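Local coordinates for chorismate mutase protein (Bartonella henselae, PDB 3RMI) that probably catalyses the rearrangement of chorismate to prephenate as an all-helical, two-chain chorismate mutase, here holding D-malate, at residues A[60-65]-A[82-87]; A[65-70]-A[75-80]. All coordinates share one frame; numbering follows the deposited sequence.

Contact 1 of 2, residues A[60-65]-A[82-87]; sequences QYQIKR and KFLKFI. With MLT (D-malate), chain D.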
loop_
_atom_site.group_PDB
_atom_site.type_symbol
_atom_site.label_atom_id
_atom_site.label_comp_id
_atom_site.label_asym_id
_atom_site.label_seq_id
_atom_site.Cartn_x
_atom_site.Cartn_y
_atom_site.Cartn_z
ATOM N N GLN A 60 -0.836 -7.684 16.247
ATOM C CA GLN A 60 -1.007 -6.603 17.215
ATOM C C GLN A 60 0.223 -5.734 17.307
ATOM O O GLN A 60 0.113 -4.514 17.420
ATOM C CB GLN A 60 -1.219 -7.145 18.612
ATOM C CG GLN A 60 -2.624 -7.307 19.052
ATOM C CD GLN A 60 -2.691 -8.057 20.396
ATOM O OE1 GLN A 60 -3.399 -9.063 20.501
ATOM N NE2 GLN A 60 -1.927 -7.587 21.413
ATOM N N TYR A 61 1.389 -6.374 17.331
ATOM C CA TYR A 61 2.664 -5.655 17.366
ATOM C C TYR A 61 2.855 -4.803 16.095
ATOM O O TYR A 61 3.230 -3.641 16.161
ATOM C CB TYR A 61 3.830 -6.665 17.531
ATOM C CG TYR A 61 5.209 -6.075 17.292
ATOM C CD1 TYR A 61 5.865 -5.323 18.284
ATOM C CD2 TYR A 61 5.854 -6.247 16.065
ATOM C CE1 TYR A 61 7.143 -4.766 18.048
ATOM C CE2 TYR A 61 7.110 -5.684 15.825
ATOM C CZ TYR A 61 7.747 -4.951 16.809
ATOM O OH TYR A 61 8.992 -4.430 16.554
ATOM N N GLN A 62 2.594 -5.399 14.944
ATOM C CA GLN A 62 2.830 -4.714 13.674
ATOM C C GLN A 62 1.954 -3.455 13.623
ATOM O O GLN A 62 2.396 -2.413 13.196
ATOM C CB GLN A 62 2.507 -5.617 12.481
ATOM C CG GLN A 62 3.346 -6.873 12.271
ATOM C CD GLN A 62 2.910 -7.629 11.029
ATOM O OE1 GLN A 62 3.318 -7.284 9.922
ATOM N NE2 GLN A 62 2.073 -8.644 11.192
ATOM N N ILE A 63 0.726 -3.560 14.106
ATOM C CA ILE A 63 -0.202 -2.450 14.088
ATOM C C ILE A 63 0.215 -1.348 15.065
ATOM O O ILE A 63 0.225 -0.179 14.669
ATOM C CB ILE A 63 -1.652 -2.905 14.394
ATOM C CG1 ILE A 63 -2.231 -3.665 13.196
ATOM C CG2 ILE A 63 -2.546 -1.706 14.709
ATOM C CD1 ILE A 63 -3.503 -4.456 13.547
ATOM N N LYS A 64 0.545 -1.692 16.319
ATOM C CA LYS A 64 0.909 -0.663 17.298
ATOM C C LYS A 64 2.153 0.054 16.793
ATOM O O LYS A 64 2.224 1.277 16.811
ATOM C CB LYS A 64 1.097 -1.198 18.761
ATOM N N ARG A 65 3.115 -0.723 16.304
ATOM C CA ARG A 65 4.377 -0.170 15.824
ATOM C C ARG A 65 4.170 0.772 14.645
ATOM O O ARG A 65 4.700 1.861 14.619
ATOM C CB ARG A 65 5.306 -1.300 15.441
ATOM C CG ARG A 65 6.656 -0.858 14.917
ATOM C CD ARG A 65 7.405 -2.050 14.316
ATOM N NE ARG A 65 8.536 -1.657 13.475
ATOM C CZ ARG A 65 8.487 -1.504 12.152
ATOM N NH1 ARG A 65 7.352 -1.711 11.415
ATOM N NH2 ARG A 65 9.620 -1.154 11.540
ATOM N N LYS A 82 -5.351 0.840 8.553
ATOM C CA LYS A 82 -6.205 0.387 7.458
ATOM C C LYS A 82 -5.356 -0.217 6.339
ATOM O O LYS A 82 -5.692 -1.262 5.773
ATOM C CB LYS A 82 -7.016 1.572 6.911
ATOM C CG LYS A 82 -8.372 1.204 6.311
ATOM C CD LYS A 82 -9.225 2.432 5.868
ATOM C CE LYS A 82 -10.395 1.973 4.924
ATOM N NZ LYS A 82 -11.259 3.068 4.333
ATOM N N PHE A 83 -4.246 0.450 6.030
ATOM C CA PHE A 83 -3.327 -0.005 4.981
ATOM C C PHE A 83 -2.637 -1.314 5.352
ATOM O O PHE A 83 -2.599 -2.262 4.558
ATOM C CB PHE A 83 -2.296 1.076 4.681
ATOM C CG PHE A 83 -1.135 0.595 3.851
ATOM C CD1 PHE A 83 -1.302 0.229 2.559
ATOM C CD2 PHE A 83 0.129 0.490 4.397
ATOM C CE1 PHE A 83 -0.225 -0.234 1.811
ATOM C CE2 PHE A 83 1.188 0.038 3.650
ATOM C CZ PHE A 83 0.997 -0.319 2.356
ATOM N N LEU A 84 -2.098 -1.386 6.558
ATOM C CA LEU A 84 -1.460 -2.613 6.995
ATOM C C LEU A 84 -2.454 -3.783 7.032
ATOM O O LEU A 84 -2.132 -4.898 6.614
ATOM C CB LEU A 84 -0.820 -2.405 8.355
ATOM C CG LEU A 84 -0.100 -3.579 9.012
ATOM C CD1 LEU A 84 1.092 -4.076 8.195
ATOM C CD2 LEU A 84 0.332 -3.147 10.416
ATOM N N LYS A 85 -3.666 -3.530 7.491
ATOM C CA LYS A 85 -4.652 -4.581 7.565
ATOM C C LYS A 85 -5.035 -5.082 6.186
ATOM O O LYS A 85 -5.330 -6.260 6.005
ATOM C CB LYS A 85 -5.910 -4.096 8.311
ATOM C CG LYS A 85 -5.760 -4.112 9.839
ATOM C CD LYS A 85 -7.085 -3.822 10.568
ATOM C CE LYS A 85 -7.146 -4.592 11.878
ATOM N NZ LYS A 85 -8.063 -3.946 12.878
ATOM N N PHE A 86 -5.055 -4.173 5.219
ATOM C CA PHE A 86 -5.273 -4.513 3.818
ATOM C C PHE A 86 -4.189 -5.455 3.321
ATOM O O PHE A 86 -4.470 -6.449 2.648
ATOM C CB PHE A 86 -5.312 -3.222 2.969
ATOM C CG PHE A 86 -5.406 -3.464 1.494
ATOM C CD1 PHE A 86 -6.646 -3.717 0.899
ATOM C CD2 PHE A 86 -4.269 -3.440 0.701
ATOM C CE1 PHE A 86 -6.752 -3.942 -0.458
ATOM C CE2 PHE A 86 -4.352 -3.679 -0.667
ATOM C CZ PHE A 86 -5.607 -3.929 -1.249
ATOM N N ILE A 87 -2.942 -5.149 3.650
ATOM C CA ILE A 87 -1.855 -6.027 3.259
ATOM C C ILE A 87 -1.951 -7.380 3.987
ATOM O O ILE A 87 -1.791 -8.443 3.381
ATOM C CB ILE A 87 -0.494 -5.392 3.534
ATOM C CG1 ILE A 87 -0.328 -4.108 2.718
ATOM C CG2 ILE A 87 0.602 -6.337 3.163
ATOM C CD1 ILE A 87 -0.390 -4.356 1.204
HETATM C C1 MLT D . 3.099 -12.882 9.054
HETATM O O1 MLT D . 3.095 -13.914 9.794
HETATM O O2 MLT D . 2.093 -12.764 8.369
HETATM C C2 MLT D . 4.236 -11.888 8.974
HETATM O O3 MLT D . 4.815 -11.976 10.239
HETATM C C3 MLT D . 4.066 -10.384 8.737
HETATM C C4 MLT D . 2.744 -9.837 8.162
HETATM O O4 MLT D . 1.614 -10.043 8.742
HETATM O O5 MLT D . 2.750 -9.107 7.130
#
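Leu84 of helix 77-106 points its CD2 methyl at helix 56-72, where it meets both Gln62 and Ile63 in the near-antiparallel pairing of the second and third helices of the all-helical chorismate mutase fold. The segment axes stay 10.2 Å apart at an angle of 150°, and the contact rests on van der Waals packing, with no polar bond between the two segments. A chi1 of 179° turns Leu84 CG away from its own backbone N and toward helix 56-72, and the CD2 branch comes to rest 3.5 Å from the carbonyl O of Gln62. The same methyl lies 3.8 Å from CG1 of Ile63, whose side chain slants past the leucine. CD1 of Ile63 continues to the aliphatic part of Lys85, 4.0 Å from its CE, at the exposed margin. Arg35 of helix 4-48 touches both Gln62 and Leu84, so that long helix packs against this part of the pair.

Gln62 packs and binds at once. Its CB leans on Leu84 CD2, while the chain beyond runs extended to the ligand pocket, probably the active site as in other all-helical chorismate mutases, which Arg18 of the second subunit, Arg35, Lys46 and Arg58 complete. There Gln62 NE2 donates a nearly straight hydrogen bond (165°) to O4 of D-malate, 2.9 Å away.

Contact 2 of 2, residues A[65-70]-A[75-80]; sequences RLRKLA and FDPDFA. With EDO (1,2-ethanediol), chain B.
Phe75 N donates a hydrogen bond to the carbonyl O of Ala70 (2.8 Å) as the chain turns back from helix 56-72 into helix 77-106, bringing the CA atoms of Arg67 and Pro77 within 4.7 Å. In this helical hairpin Asp76 takes the N-cap position and Pro77 opens the new helix. Ala70 fills the angle between the two arms: its CB sits 3.7 Å from CB of Ala80, methyl against methyl, and approaches CD2 of the Phe75 ring obliquely. Two such small side chains are consistent with the close approach of the helices here. Leu66, one turn back from Ala70, adds its CD2 at the carbonyl O of Ala80.

The outer side is held by charge. Arg67 bends at chi3 (71°), which swings its guanidinium over Pro77, with CB of the proline 3.9 Å above the centre of one face of that group. NH1 of Arg67 then forms a salt bridge to Asp78 OD1 at 2.9 Å; OD1 lies in the guanidinium plane, while the N-H comes to it from the anti side of the carboxylate and somewhat out of that group's plane, the two planar groups being 45° apart. NH2 adds a weak bond to the same oxygen. NH1 also pairs with Glu81, one turn into the helix, so two carboxylates hold the guanidinium across the proline.

At the turn itself, Asp76 N donates a hydrogen bond to O1 of a 1,2-ethanediol, probably from the crystallisation liquor, whose C2 lies over a face of the Phe75 ring. The hairpin also leans on the second subunit: Phe75 packs on Ala33, Leu69 on Ile26 and the Phe79 ring on that of Phe36, all three partners on helix 4-48 of that subunit.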
loop_
_atom_site.group_PDB
_atom_site.type_symbol
_atom_site.label_atom_id
_atom_site.label_comp_id
_atom_site.label_asym_id
_atom_site.label_seq_id
_atom_site.Cartn_x
_atom_site.Cartn_y
_atom_site.Cartn_z
ATOM N N ARG A 65 3.115 -0.723 16.304
ATOM C CA ARG A 65 4.377 -0.170 15.824
ATOM C C ARG A 65 4.170 0.772 14.645
ATOM O O ARG A 65 4.700 1.861 14.619
ATOM C CB ARG A 65 5.306 -1.300 15.441
ATOM C CG ARG A 65 6.656 -0.858 14.917
ATOM C CD ARG A 65 7.405 -2.050 14.316
ATOM N NE ARG A 65 8.536 -1.657 13.475
ATOM C CZ ARG A 65 8.487 -1.504 12.152
ATOM N NH1 ARG A 65 7.352 -1.711 11.415
ATOM N NH2 ARG A 65 9.620 -1.154 11.540
ATOM N N LEU A 66 3.370 0.372 13.685
ATOM C CA LEU A 66 3.198 1.202 12.513
ATOM C C LEU A 66 2.415 2.466 12.859
ATOM O O LEU A 66 2.671 3.539 12.318
ATOM C CB LEU A 66 2.539 0.419 11.369
ATOM C CG LEU A 66 2.866 0.977 9.978
ATOM C CD1 LEU A 66 4.392 0.875 9.709
ATOM C CD2 LEU A 66 2.074 0.260 8.889
ATOM N N ARG A 67 1.467 2.341 13.775
ATOM C CA ARG A 67 0.746 3.512 14.227
ATOM C C ARG A 67 1.709 4.523 14.867
ATOM O O ARG A 67 1.636 5.719 14.537
ATOM C CB ARG A 67 -0.385 3.121 15.177
ATOM C CG ARG A 67 -1.611 2.553 14.462
ATOM C CD ARG A 67 -2.686 2.152 15.483
ATOM N NE ARG A 67 -3.287 3.330 16.078
ATOM C CZ ARG A 67 -4.352 3.984 15.610
ATOM N NH1 ARG A 67 -5.021 3.555 14.544
ATOM N NH2 ARG A 67 -4.780 5.065 16.254
ATOM N N LYS A 68 2.615 4.056 15.740
ATOM C CA LYS A 68 3.530 4.978 16.443
ATOM C C LYS A 68 4.411 5.657 15.416
ATOM O O LYS A 68 4.575 6.869 15.442
ATOM C CB LYS A 68 4.387 4.294 17.537
ATOM N N LEU A 69 4.946 4.876 14.487
ATOM C CA LEU A 69 5.857 5.412 13.455
ATOM C C LEU A 69 5.141 6.366 12.498
ATOM O O LEU A 69 5.718 7.366 12.084
ATOM C CB LEU A 69 6.576 4.279 12.686
ATOM C CG LEU A 69 7.457 3.311 13.539
ATOM C CD1 LEU A 69 8.111 2.161 12.685
ATOM C CD2 LEU A 69 8.538 4.026 14.433
ATOM N N ALA A 70 3.879 6.078 12.192
ATOM C CA ALA A 70 3.040 6.975 11.408
ATOM C C ALA A 70 2.849 8.335 12.098
ATOM O O ALA A 70 2.989 9.381 11.458
ATOM C CB ALA A 70 1.690 6.329 11.127
ATOM N N PHE A 75 1.827 11.269 9.757
ATOM C CA PHE A 75 0.975 10.462 8.888
ATOM C C PHE A 75 -0.178 9.866 9.714
ATOM O O PHE A 75 0.040 9.433 10.864
ATOM C CB PHE A 75 1.830 9.338 8.315
ATOM C CG PHE A 75 1.187 8.583 7.198
ATOM C CD1 PHE A 75 1.433 8.929 5.891
ATOM C CD2 PHE A 75 0.347 7.516 7.454
ATOM C CE1 PHE A 75 0.844 8.219 4.850
ATOM C CE2 PHE A 75 -0.229 6.805 6.423
ATOM C CZ PHE A 75 0.022 7.153 5.119
ATOM N N ASP A 76 -1.380 9.835 9.128
ATOM C CA ASP A 76 -2.593 9.445 9.845
ATOM C C ASP A 76 -2.505 8.013 10.357
ATOM O O ASP A 76 -2.408 7.085 9.569
ATOM C CB ASP A 76 -3.826 9.577 8.946
ATOM C CG ASP A 76 -5.138 9.306 9.693
ATOM O OD1 ASP A 76 -5.197 9.539 10.913
ATOM O OD2 ASP A 76 -6.132 8.866 9.074
ATOM N N PRO A 77 -2.563 7.825 11.683
ATOM C CA PRO A 77 -2.328 6.467 12.190
ATOM C C PRO A 77 -3.440 5.495 11.867
ATOM O O PRO A 77 -3.177 4.318 11.706
ATOM C CB PRO A 77 -2.203 6.662 13.697
ATOM C CG PRO A 77 -2.949 7.951 13.975
ATOM C CD PRO A 77 -2.705 8.808 12.766
ATOM N N ASP A 78 -4.672 5.987 11.770
ATOM C CA ASP A 78 -5.801 5.152 11.350
ATOM C C ASP A 78 -5.647 4.633 9.922
ATOM O O ASP A 78 -5.963 3.460 9.639
ATOM C CB ASP A 78 -7.114 5.913 11.505
ATOM C CG ASP A 78 -7.436 6.211 12.976
ATOM O OD1 ASP A 78 -7.113 5.365 13.834
ATOM O OD2 ASP A 78 -7.994 7.288 13.277
ATOM N N PHE A 79 -5.150 5.480 9.028
ATOM C CA PHE A 79 -4.950 5.032 7.665
ATOM C C PHE A 79 -3.765 4.086 7.562
ATOM O O PHE A 79 -3.842 3.094 6.842
ATOM C CB PHE A 79 -4.801 6.188 6.687
ATOM C CG PHE A 79 -4.802 5.735 5.254
ATOM C CD1 PHE A 79 -5.970 5.239 4.676
ATOM C CD2 PHE A 79 -3.631 5.757 4.489
ATOM C CE1 PHE A 79 -5.968 4.770 3.340
ATOM C CE2 PHE A 79 -3.629 5.310 3.161
ATOM C CZ PHE A 79 -4.790 4.820 2.586
ATOM N N ALA A 80 -2.687 4.367 8.288
ATOM C CA ALA A 80 -1.595 3.403 8.395
ATOM C C ALA A 80 -2.137 2.013 8.772
ATOM O O ALA A 80 -1.781 1.013 8.164
ATOM C CB ALA A 80 -0.539 3.873 9.412
HETATM C C1 EDO B . -2.003 11.465 5.403
HETATM O O1 EDO B . -1.751 11.293 6.804
HETATM C C2 EDO B . -2.650 10.190 4.880
HETATM O O2 EDO B . -3.937 10.506 4.348
#

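How the contacts relate
Contacts 1 and 2 are successive levels of one helical hairpin, formed by helices 56-72 and 77-106, with centres about 8 Å apart. Along the chain, contact 2 is nested inside the loop closed by contact 1: 65-70 follows directly on 60-65, sharing Arg65, and 75-80 precedes 82-87. The levels meet where Leu84 CB packs 4.0 Å from Leu66 CD2, continuing the apolar seam from the turn toward the ligand. Contact 2 lies at the closed end, whereas contact 1, where the arms have spread, contributes a residue to the D-malate site. Both reach the second subunit, so the hairpin joins ligand pocket and dimer interface.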